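Local coordinates for fibrillarin-like rRNA/tRNA 2'-O-methyltransferase (Aeropyrum pernix, PDB 4DF3), which probably transfers methyl groups from S-adenosylmethionine to ribose 2'-hydroxyls of rRNA and tRNA, at sites chosen by a guide RNA in box C/D ribonucleoprotein particles, at residues A[53-62]-A[90-98]; A[141-151]-A[167-178]. The protein carries 2 engineered substitutions. All blocks are in the same frame, centred on the assembly; numbering follows the deposited sequence.

Interaction 1: A[53-62]-A[90-98]. With SAM (S-adenosylmethionine), chain C.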
# COMPACT_ATOMS: atom_id res chain seq x y z
N ARG A 53 5.74 -2.94 -14.42
CA ARG A 53 6.74 -2.84 -13.40
C ARG A 53 6.46 -4.03 -12.46
O ARG A 53 5.38 -4.10 -11.88
CB ARG A 53 6.56 -1.55 -12.59
CG ARG A 53 6.77 -0.20 -13.32
CD ARG A 53 6.40 0.98 -12.38
NE ARG A 53 7.16 0.94 -11.20
CZ ARG A 53 6.69 1.03 -9.96
NH1 ARG A 53 5.39 1.24 -9.69
NH2 ARG A 53 7.57 1.01 -9.01
N GLU A 54 7.44 -4.91 -12.27
CA GLU A 54 7.27 -5.97 -11.29
C GLU A 54 6.94 -5.39 -9.88
O GLU A 54 7.56 -4.46 -9.44
CB GLU A 54 8.52 -6.86 -11.22
CG GLU A 54 8.37 -7.99 -10.27
CD GLU A 54 9.69 -8.82 -10.20
OE1 GLU A 54 10.72 -8.30 -9.80
OE2 GLU A 54 9.72 -9.96 -10.67
N TRP A 55 5.93 -5.96 -9.24
CA TRP A 55 5.54 -5.58 -7.93
C TRP A 55 6.06 -6.68 -6.98
O TRP A 55 5.38 -7.68 -6.73
CB TRP A 55 4.04 -5.43 -7.84
CG TRP A 55 3.55 -4.71 -6.58
CD1 TRP A 55 4.31 -4.18 -5.59
CD2 TRP A 55 2.19 -4.39 -6.26
NE1 TRP A 55 3.49 -3.57 -4.63
CE2 TRP A 55 2.20 -3.71 -5.02
CE3 TRP A 55 0.97 -4.63 -6.92
CZ2 TRP A 55 1.04 -3.25 -4.41
CZ3 TRP A 55 -0.22 -4.19 -6.30
CH2 TRP A 55 -0.17 -3.52 -5.03
N ASN A 56 7.23 -6.44 -6.40
CA ASN A 56 7.93 -7.53 -5.69
C ASN A 56 7.39 -7.60 -4.26
O ASN A 56 7.55 -6.65 -3.50
CB ASN A 56 9.41 -7.12 -5.61
CG ASN A 56 10.28 -8.17 -4.91
OD1 ASN A 56 9.79 -9.23 -4.44
ND2 ASN A 56 11.60 -7.92 -4.91
N ALA A 57 6.70 -8.69 -3.89
CA ALA A 57 6.09 -8.79 -2.62
C ALA A 57 7.11 -8.85 -1.48
O ALA A 57 6.76 -8.65 -0.31
CB ALA A 57 5.19 -10.06 -2.60
N TYR A 58 8.39 -9.14 -1.80
CA TYR A 58 9.42 -9.10 -0.77
C TYR A 58 9.87 -7.71 -0.48
O TYR A 58 10.60 -7.55 0.50
CB TYR A 58 10.70 -9.93 -1.15
CG TYR A 58 10.41 -11.43 -1.10
CD1 TYR A 58 10.46 -12.11 0.12
CD2 TYR A 58 10.10 -12.15 -2.27
CE1 TYR A 58 10.23 -13.52 0.25
CE2 TYR A 58 9.82 -13.57 -2.18
CZ TYR A 58 9.92 -14.25 -0.91
OH TYR A 58 9.65 -15.63 -0.79
N ARG A 59 9.42 -6.72 -1.25
CA ARG A 59 9.75 -5.29 -1.00
C ARG A 59 8.50 -4.42 -0.73
O ARG A 59 8.63 -3.19 -0.40
CB ARG A 59 10.42 -4.71 -2.22
CG ARG A 59 11.73 -5.39 -2.65
CD ARG A 59 12.94 -5.10 -1.67
NE ARG A 59 13.07 -3.68 -1.31
CZ ARG A 59 13.54 -2.69 -2.09
NH1 ARG A 59 14.00 -2.93 -3.33
NH2 ARG A 59 13.54 -1.44 -1.62
N SER A 60 7.34 -5.04 -0.86
CA SER A 60 6.09 -4.26 -0.64
C SER A 60 5.06 -5.05 0.09
O SER A 60 4.54 -6.11 -0.44
CB SER A 60 5.52 -3.80 -2.01
OG SER A 60 4.20 -3.22 -1.86
N LYS A 61 4.67 -4.51 1.26
CA LYS A 61 3.72 -5.30 2.07
C LYS A 61 2.34 -5.50 1.45
O LYS A 61 1.66 -6.57 1.68
CB LYS A 61 3.61 -4.67 3.45
CG LYS A 61 4.88 -4.86 4.33
CD LYS A 61 4.60 -4.21 5.70
CE LYS A 61 5.85 -3.85 6.53
NZ LYS A 61 6.52 -2.61 6.02
N LEU A 62 1.91 -4.53 0.63
CA LEU A 62 0.58 -4.72 -0.02
C LEU A 62 0.57 -5.81 -1.05
O LEU A 62 -0.40 -6.59 -1.17
CB LEU A 62 0.13 -3.38 -0.69
CG LEU A 62 -1.23 -3.36 -1.46
CD1 LEU A 62 -2.29 -3.99 -0.53
CD2 LEU A 62 -1.52 -1.89 -1.90
N THR A 90 8.13 3.09 -2.52
CA THR A 90 8.04 1.72 -3.06
C THR A 90 6.60 1.20 -3.31
O THR A 90 6.21 0.91 -4.46
CB THR A 90 8.79 0.76 -2.16
OG1 THR A 90 10.20 1.04 -2.28
CG2 THR A 90 8.56 -0.66 -2.65
N THR A 91 5.80 1.11 -2.25
CA THR A 91 4.43 0.60 -2.39
C THR A 91 3.58 1.70 -3.03
O THR A 91 2.66 1.41 -3.84
CB THR A 91 3.88 0.17 -1.01
OG1 THR A 91 4.71 -0.91 -0.48
CG2 THR A 91 2.42 -0.25 -1.16
N ALA A 92 3.82 2.96 -2.64
CA ALA A 92 3.00 4.04 -3.24
C ALA A 92 3.17 4.10 -4.75
O ALA A 92 2.25 4.49 -5.46
CB ALA A 92 3.32 5.39 -2.59
N SER A 93 4.33 3.71 -5.28
CA SER A 93 4.49 3.84 -6.73
C SER A 93 3.53 2.89 -7.44
O SER A 93 2.99 3.19 -8.52
CB SER A 93 5.96 3.55 -7.20
OG SER A 93 6.35 2.20 -6.92
N HIS A 94 3.37 1.69 -6.88
CA HIS A 94 2.38 0.79 -7.44
C HIS A 94 0.94 1.25 -7.23
O HIS A 94 0.09 1.04 -8.16
CB HIS A 94 2.60 -0.67 -6.92
CG HIS A 94 3.92 -1.24 -7.36
ND1 HIS A 94 4.15 -1.79 -8.61
CD2 HIS A 94 5.10 -1.31 -6.69
CE1 HIS A 94 5.42 -2.14 -8.70
NE2 HIS A 94 6.01 -1.88 -7.54
N MET A 95 0.65 1.86 -6.09
CA MET A 95 -0.71 2.45 -5.92
C MET A 95 -0.90 3.52 -7.02
O MET A 95 -1.96 3.57 -7.67
CB MET A 95 -0.88 3.10 -4.57
CG MET A 95 -0.93 2.10 -3.50
SD MET A 95 -0.93 3.04 -1.96
CE MET A 95 -1.25 1.85 -0.66
N SER A 96 0.14 4.32 -7.26
CA SER A 96 0.10 5.39 -8.29
C SER A 96 -0.18 4.78 -9.67
O SER A 96 -1.06 5.31 -10.39
CB SER A 96 1.43 6.22 -8.26
OG SER A 96 1.63 6.91 -9.48
N ASP A 97 0.49 3.65 -10.01
CA ASP A 97 0.14 2.97 -11.26
C ASP A 97 -1.37 2.61 -11.37
O ASP A 97 -1.97 2.80 -12.42
CB ASP A 97 0.97 1.69 -11.46
CG ASP A 97 2.43 1.98 -11.76
OD1 ASP A 97 2.79 3.11 -12.23
OD2 ASP A 97 3.26 1.04 -11.58
N ILE A 98 -1.92 2.01 -10.31
CA ILE A 98 -3.31 1.48 -10.33
C ILE A 98 -4.32 2.59 -10.38
O ILE A 98 -5.26 2.55 -11.20
CB ILE A 98 -3.54 0.58 -9.08
CG1 ILE A 98 -2.62 -0.66 -9.25
CG2 ILE A 98 -4.98 0.09 -8.94
CD1 ILE A 98 -2.45 -1.41 -7.90
N SAM C . 5.09 2.00 3.40
CA SAM C . 6.49 1.92 2.90
C SAM C . 6.49 0.93 1.73
O SAM C . 5.71 -0.04 1.71
OXT SAM C . 7.28 1.09 0.80
CB SAM C . 7.50 1.42 3.99
CG SAM C . 7.27 2.31 5.20
SD SAM C . 8.62 2.37 6.41
CE SAM C . 8.15 0.78 7.13
C5' SAM C . 7.91 3.49 7.68
C4' SAM C . 8.12 4.97 7.37
O4' SAM C . 7.27 5.82 8.15
C3' SAM C . 9.52 5.53 7.60
O3' SAM C . 9.91 6.06 6.33
C2' SAM C . 9.41 6.53 8.76
O2' SAM C . 10.27 7.64 8.59
C1' SAM C . 7.96 6.97 8.68
N9 SAM C . 7.32 7.28 9.97
C8 SAM C . 7.48 6.69 11.23
N7 SAM C . 6.65 7.36 12.13
C5 SAM C . 6.01 8.34 11.48
C6 SAM C . 5.07 9.26 11.90
N6 SAM C . 4.60 9.38 13.20
N1 SAM C . 4.63 10.07 10.86
C2 SAM C . 5.01 10.08 9.53
N3 SAM C . 5.94 9.14 9.14
C4 SAM C . 6.43 8.33 10.12
O HOH W 1 11.43 -0.00 -0.33
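H94 is sandwiched between W55 and R53, and this three-layer stack is the tightly packed part of the contact. The five-membered ring of W55 makes an offset stack on one face of the imidazole, with centroids 3.7 Å apart and planes 14° apart. On the opposite face the guanidinium of R53 lies flat. A bend in the arginine chain at chi3 (58°) turns its nitrogens to helix 90-99: NH1 forms a salt bridge with D97 OD2 at 2.9 Å, met near the guanidinium plane but from above the carboxylate, and NH2 gives a hydrogen bond to S93 OG at 2.7 Å. T30 and Y40, bonded to ND1 and NE2 of H94, fix the rotation of the imidazole; T30 also reaches D97 OD2.

From the stack a chain of polar groups runs to the cofactor. W55 NE1 bonds weakly to S60 OG, S60 OG donates to T91 OG1 at 2.7 Å, and T91 OG1 donates to SAM O at 2.6 Å. The solvent side is looser: the exposed R59 is linked to T90 OG1 through a water that its NH2 holds only weakly.

The SAM carboxylate thus meets the N-terminal end of helix 90-99, just beyond strand 80-84, a placement typical of the cofactor site of Rossmann-like methyltransferases.

Interaction 2: A[141-151]-A[167-178]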
# COMPACT_ATOMS: atom_id res chain seq x y z
N TYR A 141 -1.97 18.97 8.91
CA TYR A 141 -2.05 18.83 7.45
C TYR A 141 -3.48 18.70 6.90
O TYR A 141 -3.68 18.43 5.71
CB TYR A 141 -1.06 17.77 6.91
CG TYR A 141 -1.20 16.41 7.52
CD1 TYR A 141 -2.22 15.53 7.09
CD2 TYR A 141 -0.22 15.92 8.40
CE1 TYR A 141 -2.35 14.31 7.66
CE2 TYR A 141 -0.32 14.66 8.95
CZ TYR A 141 -1.34 13.85 8.54
OH TYR A 141 -1.38 12.62 9.11
N ARG A 142 -4.47 18.99 7.75
CA ARG A 142 -5.88 19.01 7.35
C ARG A 142 -6.12 19.90 6.12
O ARG A 142 -7.01 19.61 5.28
CB ARG A 142 -6.76 19.48 8.51
CG ARG A 142 -8.23 19.17 8.32
CD ARG A 142 -9.03 19.77 9.48
NE ARG A 142 -8.42 21.06 9.80
CZ ARG A 142 -8.64 21.76 10.91
NH1 ARG A 142 -9.47 21.27 11.84
NH2 ARG A 142 -7.99 22.91 11.09
N HIS A 143 -5.32 20.93 5.94
CA HIS A 143 -5.56 21.84 4.84
C HIS A 143 -4.99 21.31 3.51
O HIS A 143 -5.21 21.88 2.43
CB HIS A 143 -4.90 23.21 5.15
CG HIS A 143 -3.42 23.17 5.28
ND1 HIS A 143 -2.77 22.49 6.29
CD2 HIS A 143 -2.45 23.80 4.56
CE1 HIS A 143 -1.47 22.69 6.18
NE2 HIS A 143 -1.24 23.49 5.15
N LEU A 144 -4.25 20.23 3.59
CA LEU A 144 -3.55 19.70 2.41
C LEU A 144 -4.18 18.38 1.90
O LEU A 144 -3.83 17.87 0.82
CB LEU A 144 -2.06 19.52 2.73
CG LEU A 144 -1.26 20.77 3.11
CD1 LEU A 144 0.08 20.31 3.60
CD2 LEU A 144 -1.09 21.70 1.90
N VAL A 145 -5.11 17.85 2.67
CA VAL A 145 -5.66 16.52 2.39
C VAL A 145 -7.16 16.58 2.35
O VAL A 145 -7.80 16.89 3.36
CB VAL A 145 -5.25 15.45 3.42
CG1 VAL A 145 -5.90 14.07 3.08
CG2 VAL A 145 -3.75 15.28 3.45
N GLU A 146 -7.72 16.27 1.18
CA GLU A 146 -9.16 16.17 0.99
C GLU A 146 -9.69 14.83 1.53
O GLU A 146 -8.91 14.02 2.05
CB GLU A 146 -9.48 16.26 -0.54
CG GLU A 146 -8.98 15.04 -1.41
CD GLU A 146 -9.21 15.27 -2.90
OE1 GLU A 146 -10.26 15.86 -3.28
OE2 GLU A 146 -8.33 14.92 -3.69
N GLY A 147 -11.00 14.62 1.41
CA GLY A 147 -11.63 13.32 1.66
C GLY A 147 -10.93 12.22 0.86
O GLY A 147 -10.65 12.36 -0.36
N VAL A 148 -10.67 11.10 1.51
CA VAL A 148 -10.03 10.02 0.79
C VAL A 148 -10.88 8.77 0.71
O VAL A 148 -11.65 8.50 1.61
CB VAL A 148 -8.67 9.68 1.44
CG1 VAL A 148 -7.70 10.90 1.20
CG2 VAL A 148 -8.82 9.37 2.93
N ASP A 149 -10.68 8.02 -0.35
CA ASP A 149 -11.37 6.75 -0.54
C ASP A 149 -10.78 5.65 0.32
O ASP A 149 -11.48 4.66 0.65
CB ASP A 149 -11.28 6.35 -1.97
CG ASP A 149 -12.00 7.36 -2.87
OD1 ASP A 149 -13.21 7.38 -2.80
OD2 ASP A 149 -11.34 8.12 -3.57
N GLY A 150 -9.50 5.79 0.66
CA GLY A 150 -8.81 4.74 1.43
C GLY A 150 -7.67 5.35 2.26
O GLY A 150 -7.17 6.47 1.97
N LEU A 151 -7.28 4.62 3.27
CA LEU A 151 -6.21 5.03 4.21
C LEU A 151 -5.32 3.80 4.33
O LEU A 151 -5.75 2.74 4.66
CB LEU A 151 -6.81 5.44 5.55
CG LEU A 151 -5.82 6.01 6.57
CD1 LEU A 151 -6.67 6.53 7.74
CD2 LEU A 151 -4.77 5.04 7.07
N ASN A 167 -6.49 9.97 12.03
CA ASN A 167 -6.54 10.34 10.63
C ASN A 167 -7.89 9.96 9.95
O ASN A 167 -8.40 10.69 9.10
CB ASN A 167 -5.38 9.71 9.90
CG ASN A 167 -4.10 10.50 10.11
OD1 ASN A 167 -3.73 11.31 9.25
ND2 ASN A 167 -3.42 10.27 11.27
N ALA A 168 -8.43 8.80 10.25
CA ALA A 168 -9.67 8.40 9.56
C ALA A 168 -10.77 9.39 9.91
O ALA A 168 -11.60 9.72 9.07
CB ALA A 168 -10.13 6.96 9.97
N ARG A 169 -10.84 9.79 11.19
CA ARG A 169 -11.90 10.78 11.60
C ARG A 169 -11.86 12.07 10.80
O ARG A 169 -12.92 12.62 10.40
CB ARG A 169 -11.81 11.06 13.12
CG ARG A 169 -12.48 9.93 13.90
CD ARG A 169 -12.20 9.85 15.40
NE ARG A 169 -13.02 8.78 15.98
CZ ARG A 169 -12.86 8.25 17.21
NH1 ARG A 169 -11.89 8.66 18.03
NH2 ARG A 169 -13.69 7.27 17.62
N PHE A 170 -10.65 12.56 10.52
CA PHE A 170 -10.47 13.75 9.73
C PHE A 170 -10.75 13.56 8.24
O PHE A 170 -11.32 14.46 7.62
CB PHE A 170 -9.05 14.28 9.86
CG PHE A 170 -8.83 15.12 11.06
CD1 PHE A 170 -9.22 16.46 11.05
CD2 PHE A 170 -8.22 14.59 12.17
CE1 PHE A 170 -9.02 17.27 12.20
CE2 PHE A 170 -8.00 15.39 13.33
CZ PHE A 170 -8.39 16.71 13.33
N PHE A 171 -10.39 12.42 7.67
CA PHE A 171 -10.27 12.33 6.20
C PHE A 171 -11.02 11.20 5.47
O PHE A 171 -11.17 11.29 4.29
CB PHE A 171 -8.77 12.16 5.81
CG PHE A 171 -7.88 13.29 6.33
CD1 PHE A 171 -8.14 14.61 5.96
CD2 PHE A 171 -6.90 13.03 7.29
CE1 PHE A 171 -7.30 15.67 6.51
CE2 PHE A 171 -6.05 14.02 7.81
CZ PHE A 171 -6.26 15.38 7.41
N LEU A 172 -11.28 10.10 6.15
CA LEU A 172 -11.68 8.91 5.42
C LEU A 172 -13.19 8.97 5.11
O LEU A 172 -14.00 9.17 6.03
CB LEU A 172 -11.33 7.62 6.22
CG LEU A 172 -11.63 6.26 5.53
CD1 LEU A 172 -10.75 6.14 4.33
CD2 LEU A 172 -11.27 5.11 6.54
N ARG A 173 -13.53 8.81 3.84
CA ARG A 173 -14.96 8.80 3.43
C ARG A 173 -15.71 7.70 4.13
O ARG A 173 -15.12 6.67 4.57
CB ARG A 173 -15.10 8.68 1.91
CG ARG A 173 -14.59 9.89 1.13
CD ARG A 173 -14.82 9.70 -0.36
NE ARG A 173 -16.19 9.29 -0.63
CZ ARG A 173 -17.18 10.18 -0.88
NH1 ARG A 173 -16.90 11.49 -0.88
NH2 ARG A 173 -18.44 9.73 -1.05
N ASP A 174 -17.02 7.90 4.23
CA ASP A 174 -17.94 6.87 4.67
C ASP A 174 -17.74 5.62 3.75
O ASP A 174 -17.72 5.77 2.55
CB ASP A 174 -19.38 7.43 4.57
CG ASP A 174 -20.45 6.36 4.71
OD1 ASP A 174 -20.41 5.64 5.71
OD2 ASP A 174 -21.36 6.25 3.80
N GLY A 175 -17.46 4.48 4.36
CA GLY A 175 -17.18 3.20 3.69
C GLY A 175 -15.78 3.10 3.10
O GLY A 175 -15.49 2.10 2.45
N GLY A 176 -14.94 4.13 3.30
CA GLY A 176 -13.56 4.08 2.84
C GLY A 176 -12.83 2.87 3.43
O GLY A 176 -13.17 2.44 4.52
N TYR A 177 -11.85 2.35 2.72
CA TYR A 177 -11.08 1.22 3.24
C TYR A 177 -9.88 1.65 4.05
O TYR A 177 -9.33 2.74 3.86
CB TYR A 177 -10.61 0.37 2.07
CG TYR A 177 -9.82 1.05 0.96
CD1 TYR A 177 -8.42 1.16 1.03
CD2 TYR A 177 -10.50 1.64 -0.19
CE1 TYR A 177 -7.68 1.74 0.02
CE2 TYR A 177 -9.74 2.24 -1.22
CZ TYR A 177 -8.34 2.31 -1.10
OH TYR A 177 -7.58 2.88 -2.11
N MET A 178 -9.45 0.79 4.96
CA MET A 178 -8.27 1.07 5.79
C MET A 178 -7.42 -0.16 5.74
O MET A 178 -7.90 -1.29 6.05
CB MET A 178 -8.75 1.31 7.26
CG MET A 178 -7.70 1.89 8.25
SD MET A 178 -6.38 0.71 8.59
CE MET A 178 -7.29 -0.55 9.38
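F171, at the end of helix 160-171, pushes its ring into the bend formed by residues 141-147, and shows how a single aromatic can be gripped from several directions. V145 CG1 lies over one face, 4.0 Å from the ring centroid, while CB of the preceding F170 covers the opposite face and R142 CA meets the edge. The Y141 ring approaches rim to rim, its plane tilted by only 14° from that of F171. Y141 holds CG between its backbone N and carbonyl carbon (chi1 55°), a conformation that carries the phenol OH to N167. There it donates to N167 OD1 at 2.7 Å, in the amide plane and on a lone pair. N167 ND2 bonds in turn to the backbone oxygens of I163 and A135, so both ends of this amide are engaged. Nearer the surface, R142 CD touches CD1 and CE1 of F170 obliquely.

Beyond G147 the chains pair in parallel, with V148 N bonded to F171 O and L151 N to Y177 O. L172 CD1 packs against G150 CA and lies near V148 CG2 and L151 CB. R173 and D149 lie side by side, NE and OD1 4.2 Å apart, beyond a salt bridge, so any attraction is probably one of charge alone; D149 OD2 is bonded to R80 N. Y177 also takes the chi1 position near +60° (54°), laying its ring over G150, whose CA is 3.4 Å from the ring centroid; a CB on G150 would strike the ring. D79 holds the Y177 hydroxyl. An alanine at Y177 is likely to open a gap over G150 and leave D79 without this hydroxyl partner.

Strand 148-153, helix 160-171 and the adjacent parallel strand 176-183 make up a beta-alpha-beta crossover, the repeating unit of the Rossmann-like fold.

The two interactions illustrate how chemistry follows place in a fold. Interaction 1 is buried near the centre of the chain and joins the end of the small antiparallel sheet to helix 90-99; interaction 2 is only partly buried, further out, and closes a strand-helix-strand unit of the larger sheet. They hold no helix or strand in common, their centres lie about 21 Å apart, and they do not touch, yet Y152 of strand 148-153, part of which takes part in interaction 2, packs on side chains of interaction 1. Polar side chains, stacked cationic and aromatic groups and the cofactor dominate 53-62 with 90-98, whereas backbone pairing and hydrocarbon contacts dominate 141-151 with 167-178.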